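Local coordinates for protein transcriptional regulator, ROK family (Vibrio cholerae O1 biovar eltor, PDB 1Z05) that probably binds DNA as a zinc-containing transcriptional regulator of the ROK family, with a likely role in controlling carbohydrate metabolism, at residues A[276-279]-A[283-286]. Sequence-based numbering, arbitrary orientation.
Sequences GKRC and NYGC. With ZN (zinc ion), chain B.
Segments 276-279 and 283-286 run antiparallel, with R278 and Y284 a non-hydrogen-bonded pair flanked by two bonds: G285 N donates to K277 O at 2.8 Å, and C279 N to N283 O at 2.7 Å, the latter bond nearly in line with the N283 carbonyl. Y284 CA also leans on K277 O in a CA-H...O contact. This turn-back belongs to the zinc-binding loop of the ROK family, and its two cysteines supply half of the metal site. C279 swings its sulfur anti to the backbone N (chi1 -175°), which carries SG to the zinc ion at 2.5 Å; C286 SG reaches the same ion from the other arm of the loop at 2.3 Å. H269 and C281 complete the site, a set of three cysteines and one histidine that ties the loop to the chain before it. On the outer side, R278 crosses Y284 at a slant. Its CB sits 3.7 Å from Y284 CE2, CG lies over one face near the rim, and CD runs on toward the phenol end; the guanidinium plane is turned 41° from the ring, with NH1 3.1 Å from Y284 OH. G276 O meets the ring in plane, at its edge. G285 takes a positive phi (80°), a region where a residue without a side chain is at ease, as the chain turns from Y284 toward the zinc ligand C286. N283 points away from 276-279 and bonds through ND2 to R383 O of the second subunit. Beside the metal, C279 CB packs 3.7 Å from C286 SG.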
# COMPACT_ATOMS: atom_id res chain seq x y z
N GLY A 276 18.13 21.43 -12.55
CA GLY A 276 18.80 21.52 -11.25
C GLY A 276 20.20 20.93 -11.16
O GLY A 276 20.81 20.59 -12.18
N LYS A 277 20.69 20.83 -9.93
CA LYS A 277 22.01 20.27 -9.62
C LYS A 277 22.09 18.78 -9.89
O LYS A 277 21.11 18.05 -9.73
CB LYS A 277 22.35 20.51 -8.14
CG LYS A 277 23.27 21.69 -7.89
CD LYS A 277 23.31 22.06 -6.41
CE LYS A 277 22.20 23.04 -6.04
NZ LYS A 277 22.40 24.39 -6.66
N ARG A 278 23.28 18.32 -10.30
CA ARG A 278 23.53 16.90 -10.47
C ARG A 278 23.52 16.20 -9.11
O ARG A 278 24.14 16.68 -8.15
CB ARG A 278 24.86 16.66 -11.21
CG ARG A 278 25.15 15.19 -11.49
CD ARG A 278 25.94 15.00 -12.78
NE ARG A 278 25.78 13.63 -13.27
CZ ARG A 278 26.21 13.19 -14.45
NH1 ARG A 278 26.85 14.01 -15.29
NH2 ARG A 278 26.01 11.93 -14.80
N CYS A 279 22.79 15.10 -9.04
CA CYS A 279 22.67 14.30 -7.83
C CYS A 279 23.74 13.22 -7.85
O CYS A 279 24.28 12.89 -8.90
CB CYS A 279 21.28 13.67 -7.79
SG CYS A 279 20.88 12.75 -6.29
N ASN A 283 21.53 11.61 -12.06
CA ASN A 283 20.44 12.44 -12.58
C ASN A 283 20.46 13.84 -11.98
O ASN A 283 21.19 14.10 -11.03
CB ASN A 283 19.09 11.76 -12.33
CG ASN A 283 18.85 10.59 -13.27
OD1 ASN A 283 19.32 10.58 -14.41
ND2 ASN A 283 18.12 9.59 -12.80
N TYR A 284 19.65 14.73 -12.55
CA TYR A 284 19.64 16.13 -12.16
C TYR A 284 18.33 16.56 -11.49
O TYR A 284 17.25 16.12 -11.87
CB TYR A 284 19.89 17.01 -13.39
CG TYR A 284 21.25 16.84 -14.04
CD1 TYR A 284 21.54 15.75 -14.85
CD2 TYR A 284 22.24 17.81 -13.87
CE1 TYR A 284 22.79 15.60 -15.46
CE2 TYR A 284 23.48 17.69 -14.47
CZ TYR A 284 23.76 16.59 -15.27
OH TYR A 284 25.00 16.48 -15.85
N GLY A 285 18.43 17.45 -10.49
CA GLY A 285 17.26 18.09 -9.90
C GLY A 285 16.46 17.29 -8.89
O GLY A 285 15.33 17.66 -8.56
N CYS A 286 17.06 16.21 -8.38
CA CYS A 286 16.45 15.37 -7.34
C CYS A 286 16.14 16.18 -6.08
O CYS A 286 16.84 17.14 -5.77
CB CYS A 286 17.39 14.20 -7.00
SG CYS A 286 17.71 13.07 -8.38
ZN ZN B . 19.05 11.53 -7.39